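Local coordinates for uncharacterized protein DUF1185 (Bordetella bronchiseptica RB50, PDB 3BYQ), which is of unknown function but may play a role in amino-acid metabolism, at residues V79-A84 and M131-Y136; K9-V14 and A33-I38. All blocks are in the same frame, centred on the assembly; numbering follows the deposited sequence. Where two conformers were deposited one is given.

Overall arrangement
Both contacts join antiparallel neighbours within one mixed beta sheet, yet they do not touch: their centres lie about 14 Å apart and their nearest atoms about 7 Å. Strand 161-169 bridges them, since it runs antiparallel to 29-39 on one flank and to 79-86 on the other. The centre of interaction 1 sits about 5 Å from that of the chain, where 79-84 and 131-136 splay apart; interaction 2, about 11 Å from it, is a regular hairpin ladder that continues into a neighbouring subunit of the six-chain assembly. No active site is established. Bound 1,2-ethanediol lies about 4 Å from the K82 side chain and, at interaction 2, about 3 Å from that of I13; tetraethylene glycol lies about 3 Å from R10.

Interaction 1 (V79-A84 and M131-Y136)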
ATOM      1  N   VAL B  79     -22.052 -12.026  15.471  1.00 15.31           N
ATOM      2  CA  VAL B  79     -21.248 -12.422  14.306  1.00 17.30           C
ATOM      3  C   VAL B  79     -19.814 -12.747  14.734  1.00 18.35           C
ATOM      4  O   VAL B  79     -19.354 -12.283  15.765  1.00 17.52           O
ATOM      5  CB  VAL B  79     -21.229 -11.325  13.190  1.00 19.35           C
ATOM      6  CG1 VAL B  79     -22.653 -11.044  12.650  1.00 18.65           C
ATOM      7  CG2 VAL B  79     -20.557 -10.025  13.657  1.00 16.87           C
ATOM      8  N   TYR B  80     -19.140 -13.569  13.940  1.00 20.02           N
ATOM      9  CA  TYR B  80     -17.726 -13.867  14.214  1.00 17.86           C
ATOM     10  C   TYR B  80     -16.964 -14.269  12.954  1.00 18.71           C
ATOM     11  O   TYR B  80     -17.543 -14.440  11.881  1.00 18.05           O
ATOM     12  CB  TYR B  80     -17.539 -14.905  15.378  1.00 20.69           C
ATOM     13  CG  TYR B  80     -18.242 -16.264  15.294  1.00 17.32           C
ATOM     14  CD1 TYR B  80     -18.733 -16.809  14.097  1.00 16.84           C
ATOM     15  CD2 TYR B  80     -18.334 -17.049  16.430  1.00 16.69           C
ATOM     16  CE1 TYR B  80     -19.372 -18.099  14.083  1.00 15.08           C
ATOM     17  CE2 TYR B  80     -18.903 -18.329  16.406  1.00 17.46           C
ATOM     18  CZ  TYR B  80     -19.424 -18.843  15.253  1.00 19.12           C
ATOM     19  OH  TYR B  80     -20.028 -20.099  15.346  1.00 18.08           O
ATOM     20  N   SER B  81     -15.656 -14.372  13.142  1.00 17.03           N
ATOM     21  CA  SER B  81     -14.714 -14.788  12.145  1.00 18.29           C
ATOM     22  C   SER B  81     -13.384 -15.080  12.792  1.00 16.73           C
ATOM     23  O   SER B  81     -13.147 -14.826  13.971  1.00 16.42           O
ATOM     24  CB  SER B  81     -14.520 -13.729  11.063  1.00 18.82           C
ATOM     25  OG  SER B  81     -13.821 -14.271   9.934  1.00 20.80           O
ATOM     26  N   LYS B  82     -12.484 -15.567  11.957  1.00 18.72           N
ATOM     27  CA  LYS B  82     -11.128 -15.903  12.405  1.00 18.85           C
ATOM     28  C   LYS B  82     -10.202 -15.678  11.252  1.00 19.93           C
ATOM     29  O   LYS B  82     -10.598 -15.807  10.098  1.00 21.14           O
ATOM     30  CB  LYS B  82     -11.050 -17.352  12.882  1.00 18.87           C
ATOM     31  CG  LYS B  82     -11.333 -18.415  11.815  1.00 22.19           C
ATOM     32  CD  LYS B  82     -11.738 -19.782  12.391  1.00 19.32           C
ATOM     33  CE  LYS B  82     -12.201 -20.698  11.284  1.00 18.87           C
ATOM     34  NZ  LYS B  82     -12.768 -21.987  11.716  1.00 22.06           N
ATOM     35  N   ALA B  83      -8.954 -15.362  11.549  1.00 18.10           N
ATOM     36  CA  ALA B  83      -8.032 -15.080  10.445  1.00 18.01           C
ATOM     37  C   ALA B  83      -6.601 -15.276  10.841  1.00 18.49           C
ATOM     38  O   ALA B  83      -6.251 -15.312  12.020  1.00 17.00           O
ATOM     39  CB  ALA B  83      -8.253 -13.650   9.939  1.00 20.12           C
ATOM     40  N   ALA B  84      -5.767 -15.469   9.835  1.00 15.73           N
ATOM     41  CA  ALA B  84      -4.322 -15.656  10.061  1.00 19.22           C
ATOM     42  C   ALA B  84      -3.490 -15.007   8.971  1.00 17.90           C
ATOM     43  O   ALA B  84      -3.829 -15.078   7.816  1.00 18.21           O
ATOM     44  CB  ALA B  84      -3.953 -17.130  10.142  1.00 16.99           C
HETATM   45  N   MSE B 131      -9.077  -7.819   4.885  1.00 20.27           N
HETATM   46  CA  MSE B 131     -10.513  -7.757   5.201  0.50 18.87           C
HETATM   47  C   MSE B 131     -10.930  -9.112   5.692  1.00 20.19           C
HETATM   48  O   MSE B 131     -10.689 -10.120   5.021  1.00 19.00           O
HETATM   49  CB  MSE B 131     -11.395  -7.455   3.977  0.50 19.40           C
HETATM   50  CG  MSE B 131     -11.166  -6.153   3.305  0.50 19.03           C
HETATM   51 SE   MSE B 131     -11.443  -4.642   4.428  0.38 20.62          SE
HETATM   52  CE  MSE B 131     -13.293  -4.855   4.916  0.50 27.44           C
ATOM     53  N   VAL B 132     -11.563  -9.136   6.853  1.00 18.48           N
ATOM     54  CA  VAL B 132     -12.018 -10.403   7.462  1.00 18.78           C
ATOM     55  C   VAL B 132     -13.531 -10.491   7.442  1.00 17.53           C
ATOM     56  O   VAL B 132     -14.216  -9.642   8.011  1.00 18.03           O
ATOM     57  CB  VAL B 132     -11.506 -10.557   8.930  1.00 20.75           C
ATOM     58  CG1 VAL B 132     -11.952 -11.946   9.510  1.00 17.95           C
ATOM     59  CG2 VAL B 132      -9.984 -10.407   8.957  1.00 21.37           C
ATOM     60  N   PRO B 133     -14.071 -11.502   6.794  1.00 15.44           N
ATOM     61  CA  PRO B 133     -15.518 -11.522   6.671  1.00 15.44           C
ATOM     62  C   PRO B 133     -16.157 -12.189   7.853  1.00 16.68           C
ATOM     63  O   PRO B 133     -15.616 -13.150   8.391  1.00 18.07           O
ATOM     64  CB  PRO B 133     -15.730 -12.391   5.436  1.00 17.50           C
ATOM     65  CG  PRO B 133     -14.599 -13.333   5.484  1.00 18.15           C
ATOM     66  CD  PRO B 133     -13.441 -12.549   5.956  1.00 16.77           C
ATOM     67  N   VAL B 134     -17.323 -11.679   8.243  1.00 16.69           N
ATOM     68  CA  VAL B 134     -18.078 -12.253   9.341  1.00 15.96           C
ATOM     69  C   VAL B 134     -19.475 -12.657   8.932  1.00 17.18           C
ATOM     70  O   VAL B 134     -20.040 -12.193   7.922  1.00 16.38           O
ATOM     71  CB  VAL B 134     -18.218 -11.278  10.572  1.00 15.89           C
ATOM     72  CG1 VAL B 134     -16.868 -10.822  11.063  1.00 19.20           C
ATOM     73  CG2 VAL B 134     -19.101 -10.031  10.253  1.00 21.80           C
ATOM     74  N   HIS B 135     -20.027 -13.591   9.689  1.00 17.92           N
ATOM     75  CA  HIS B 135     -21.425 -13.945   9.513  1.00 17.07           C
ATOM     76  C   HIS B 135     -22.072 -14.324  10.835  1.00 17.11           C
ATOM     77  O   HIS B 135     -21.401 -14.380  11.891  1.00 16.64           O
ATOM     78  CB  HIS B 135     -21.666 -14.929   8.382  1.00 18.33           C
ATOM     79  CG  HIS B 135     -21.118 -16.298   8.591  1.00 15.38           C
ATOM     80  ND1 HIS B 135     -20.369 -16.936   7.624  1.00 20.24           N
ATOM     81  CD2 HIS B 135     -21.298 -17.203   9.590  1.00 16.90           C
ATOM     82  CE1 HIS B 135     -20.083 -18.162   8.036  1.00 21.30           C
ATOM     83  NE2 HIS B 135     -20.624 -18.350   9.227  1.00 19.59           N
ATOM     84  N   TYR B 136     -23.390 -14.503  10.767  1.00 17.84           N
ATOM     85  CA  TYR B 136     -24.203 -14.793  11.980  1.00 16.62           C
ATOM     86  C   TYR B 136     -23.819 -16.107  12.617  1.00 16.66           C
ATOM     87  O   TYR B 136     -23.740 -17.165  11.966  1.00 18.09           O
ATOM     88  CB  TYR B 136     -25.680 -14.783  11.611  1.00 15.42           C
ATOM     89  CG  TYR B 136     -26.678 -14.912  12.730  1.00 12.63           C
ATOM     90  CD1 TYR B 136     -26.653 -14.076  13.816  1.00 20.25           C
ATOM     91  CD2 TYR B 136     -27.718 -15.803  12.617  1.00 17.09           C
ATOM     92  CE1 TYR B 136     -27.624 -14.180  14.805  1.00 19.33           C
ATOM     93  CE2 TYR B 136     -28.690 -15.910  13.573  1.00 18.01           C
ATOM     94  CZ  TYR B 136     -28.648 -15.088  14.668  1.00 21.60           C
ATOM     95  OH  TYR B 136     -29.597 -15.178  15.666  1.00 23.16           O
TER
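Two backbone bonds pair Y80 with H135: Y80 N donates to H135 O over 3.2 Å, in the carbonyl plane, and H135 N returns a weak bond to Y80 O at 3.4 Å. CA-H...O contacts, from V79 CA to H135 O and from V134 CA to Y80 O, flank this pair. Beyond it the strands separate, the CA spacing widening to 6.8 Å between A83 and V132, in keeping with the 142° between their directions. A side chain spans the widening gap: with S81 OG turned anti to its own N (chi1 -167°), the hydroxyl gives its proton to P133 O at 2.6 Å, tilted 26° from the carbonyl plane.

The pair belongs to the interior of a mixed sheet, in a protein whose fold is a novel variant of the Bacillus chorismate mutase fold; strand 161-169 bonds to the other edge of 79-84.

V79 CG2 meets V134 CG2 at 3.7 Å as the two side chains cross obliquely, while V134 CG1 rests on S81 CB. V132 straddles the next step: its CG1 lies against S81 OG at 3.0 Å and, more tightly than is usual for carbons, against S81 CB at 3.5 Å, and its CG2 meets A83 CB at 3.8 Å.

The polar ends of Y80 and H135, on one face of the sheet, reach past the contact: Y80 OH bonds to A115 O and H135 NE2 to M116 O.

Interaction 2 (K9-V14 and A33-I38); sequences KRTLIV and ASCAVI
T11 and C35 form the central hydrogen-bonded pair of a beta hairpin made by strands 7-17 and 29-39, whose segments run close to antiparallel. C35 N reaches T11 O at 2.8 Å with a nearly straight N-H...O angle of 173°, whereas the return bond from T11 N to C35 O meets its carbonyl obliquely, 31° from the plane. I13 N to A33 O and A33 N to I13 O are both 2.8 Å.

Packing is closest on the face carrying K9, T11, I13, A33, C35 and V37. T11 OG1, set between its backbone N and carbonyl carbon (chi1 67°), lies against C35 CB at 3.5 Å and hydrogen-bonds a water at 2.7 Å that also donates weakly to A33 O. I13 CG1 covers A33 CB, and the stem of K9 runs alongside V37, CG to CG2. K9 NZ forms salt bridges with D155 and with E15 of a neighbouring subunit, whose strand pairs antiparallel with 9-14 and carries the sheet across the interface.

The face of R10, L12, S34 and A36 is looser: R10 CG stands 4.0 Å from A36 CB, and L12 CD1 4.3 Å from S34 CB. Helix 51-72 covers it, with E67 taking a salt bridge from R10 NH2 and a hydrogen bond from S34 OG. One water lies near S34 OG, C35 O and R10 NE, accepting from R10 NE at 3.0 Å in the guanidinium plane.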
ATOM      1  N   LYS B   9       3.432  -9.408  20.657  1.00 15.55           N
ATOM      2  CA  LYS B   9       2.456  -8.329  20.845  1.00 17.15           C
ATOM      3  C   LYS B   9       1.077  -8.757  20.487  1.00 16.99           C
ATOM      4  O   LYS B   9       0.877  -9.767  19.828  1.00 16.60           O
ATOM      5  CB  LYS B   9       2.865  -7.072  20.058  1.00 22.17           C
ATOM      6  CG  LYS B   9       2.840  -7.228  18.598  1.00 23.30           C
ATOM      7  CD  LYS B   9       3.510  -6.041  17.906  1.00 29.26           C
ATOM      8  CE  LYS B   9       2.759  -4.756  18.036  1.00 26.66           C
ATOM      9  NZ  LYS B   9       3.605  -3.629  17.424  1.00 26.86           N
ATOM     10  N   ARG B  10       0.131  -7.965  20.954  1.00 18.29           N
ATOM     11  CA  ARG B  10      -1.290  -8.208  20.742  1.00 16.66           C
ATOM     12  C   ARG B  10      -1.972  -6.890  20.434  1.00 17.67           C
ATOM     13  O   ARG B  10      -1.491  -5.825  20.817  1.00 17.86           O
ATOM     14  CB  ARG B  10      -1.903  -8.786  22.020  1.00 18.65           C
ATOM     15  CG  ARG B  10      -1.534 -10.221  22.336  1.00 21.20           C
ATOM     16  CD  ARG B  10      -1.997 -10.615  23.703  1.00 20.43           C
ATOM     17  NE  ARG B  10      -3.455 -10.683  23.799  1.00 19.12           N
ATOM     18  CZ  ARG B  10      -4.140 -10.937  24.899  1.00 20.97           C
ATOM     19  NH1 ARG B  10      -3.520 -11.261  26.012  1.00 26.15           N
ATOM     20  NH2 ARG B  10      -5.468 -10.916  24.857  1.00 22.70           N
ATOM     21  N   THR B  11      -3.043  -6.960  19.668  1.00 17.49           N
ATOM     22  CA  THR B  11      -3.880  -5.793  19.457  1.00 18.72           C
ATOM     23  C   THR B  11      -5.329  -6.166  19.645  1.00 18.90           C
ATOM     24  O   THR B  11      -5.753  -7.299  19.368  1.00 20.36           O
ATOM     25  CB  THR B  11      -3.687  -5.100  18.091  1.00 22.29           C
ATOM     26  OG1 THR B  11      -4.139  -5.977  17.044  1.00 27.23           O
ATOM     27  CG2 THR B  11      -2.217  -4.702  17.905  1.00 21.38           C
ATOM     28  N   LEU B  12      -6.055  -5.226  20.212  1.00 18.38           N
ATOM     29  CA  LEU B  12      -7.499  -5.336  20.345  1.00 18.86           C
ATOM     30  C   LEU B  12      -8.052  -4.134  19.610  1.00 21.11           C
ATOM     31  O   LEU B  12      -7.607  -3.039  19.865  1.00 21.06           O
ATOM     32  CB  LEU B  12      -7.894  -5.277  21.808  1.00 18.87           C
ATOM     33  CG  LEU B  12      -9.393  -5.284  22.137  1.00 23.18           C
ATOM     34  CD1 LEU B  12      -9.990  -6.589  21.698  1.00 20.34           C
ATOM     35  CD2 LEU B  12      -9.595  -5.090  23.627  1.00 25.76           C
ATOM     36  N   ILE B  13      -8.956  -4.343  18.654  1.00 19.73           N
ATOM     37  CA  ILE B  13      -9.582  -3.192  17.999  0.50 19.82           C
ATOM     38  C   ILE B  13     -11.079  -3.325  18.107  1.00 19.26           C
ATOM     39  O   ILE B  13     -11.654  -4.425  18.032  1.00 18.88           O
ATOM     40  CB  ILE B  13      -9.140  -2.942  16.557  0.50 22.03           C
ATOM     41  CG1 ILE B  13      -9.599  -4.070  15.639  0.50 16.45           C
ATOM     42  CG2 ILE B  13      -7.617  -2.759  16.495  0.50 27.84           C
ATOM     43  CD1 ILE B  13      -9.197  -3.877  14.182  0.50 32.00           C
ATOM     44  N   VAL B  14     -11.707  -2.183  18.369  1.00 18.04           N
ATOM     45  CA  VAL B  14     -13.171  -2.099  18.475  1.00 18.83           C
ATOM     46  C   VAL B  14     -13.595  -0.985  17.537  1.00 18.41           C
ATOM     47  O   VAL B  14     -13.238   0.154  17.732  1.00 17.33           O
ATOM     48  CB  VAL B  14     -13.746  -1.850  19.892  1.00 21.64           C
ATOM     49  CG1 VAL B  14     -15.281  -1.820  19.851  1.00 19.57           C
ATOM     50  CG2 VAL B  14     -13.239  -2.944  20.866  1.00 22.24           C
ATOM     51  N   ALA B  33     -11.739  -7.048  16.939  1.00 19.53           N
ATOM     52  CA  ALA B  33     -10.756  -8.079  16.554  1.00 17.14           C
ATOM     53  C   ALA B  33      -9.689  -8.112  17.631  1.00 19.39           C
ATOM     54  O   ALA B  33      -9.293  -7.081  18.134  1.00 19.28           O
ATOM     55  CB  ALA B  33     -10.131  -7.764  15.202  1.00 18.47           C
ATOM     56  N   SER B  34      -9.300  -9.330  17.995  1.00 17.53           N
ATOM     57  CA  SER B  34      -8.223  -9.570  18.943  1.00 19.17           C
ATOM     58  C   SER B  34      -7.183 -10.364  18.179  1.00 21.34           C
ATOM     59  O   SER B  34      -7.481 -11.438  17.681  1.00 18.38           O
ATOM     60  CB  SER B  34      -8.706 -10.364  20.162  1.00 21.65           C
ATOM     61  OG  SER B  34      -7.672 -10.533  21.151  1.00 19.13           O
ATOM     62  N   CYS B  35      -5.973  -9.809  18.119  1.00 20.23           N
ATOM     63  CA  CYS B  35      -4.844 -10.395  17.392  1.00 18.62           C
ATOM     64  C   CYS B  35      -3.648 -10.614  18.308  1.00 17.54           C
ATOM     65  O   CYS B  35      -3.383  -9.825  19.252  1.00 19.25           O
ATOM     66  CB  CYS B  35      -4.374  -9.437  16.307  1.00 20.25           C
ATOM     67  SG  CYS B  35      -5.695  -8.886  15.130  1.00 29.19           S
ATOM     68  N   ALA B  36      -2.916 -11.676  17.995  1.00 18.15           N
ATOM     69  CA  ALA B  36      -1.656 -11.999  18.656  1.00 14.55           C
ATOM     70  C   ALA B  36      -0.608 -12.346  17.596  1.00 14.33           C
ATOM     71  O   ALA B  36      -0.881 -13.136  16.665  1.00 17.13           O
ATOM     72  CB  ALA B  36      -1.805 -13.179  19.622  1.00 14.69           C
ATOM     73  N   VAL B  37       0.583 -11.780  17.811  1.00 14.69           N
ATOM     74  CA  VAL B  37       1.755 -12.001  16.974  1.00 15.66           C
ATOM     75  C   VAL B  37       2.663 -12.928  17.740  1.00 15.21           C
ATOM     76  O   VAL B  37       3.073 -12.620  18.845  1.00 17.23           O
ATOM     77  CB  VAL B  37       2.492 -10.704  16.647  1.00 17.15           C
ATOM     78  CG1 VAL B  37       3.723 -10.993  15.819  1.00 16.98           C
ATOM     79  CG2 VAL B  37       1.564  -9.720  15.915  1.00 15.52           C
ATOM     80  N   ILE B  38       2.902 -14.097  17.155  1.00 15.59           N
ATOM     81  CA  ILE B  38       3.732 -15.129  17.767  1.00 14.72           C
ATOM     82  C   ILE B  38       4.880 -15.559  16.872  1.00 15.44           C
ATOM     83  O   ILE B  38       4.865 -15.340  15.697  1.00 15.63           O
ATOM     84  CB  ILE B  38       2.925 -16.355  18.222  1.00 15.79           C
ATOM     85  CG1 ILE B  38       2.525 -17.282  17.054  1.00 16.23           C
ATOM     86  CG2 ILE B  38       1.681 -15.921  19.037  1.00 14.81           C
ATOM     87  CD1 ILE B  38       1.997 -18.696  17.500  1.00 15.15           C
TER
HETATM   88  O   HOH W   1      -5.109  -9.849  21.425  1.00 18.61           O
HETATM   89  O   HOH W   2      -6.770  -6.442  16.492  1.00 33.65           O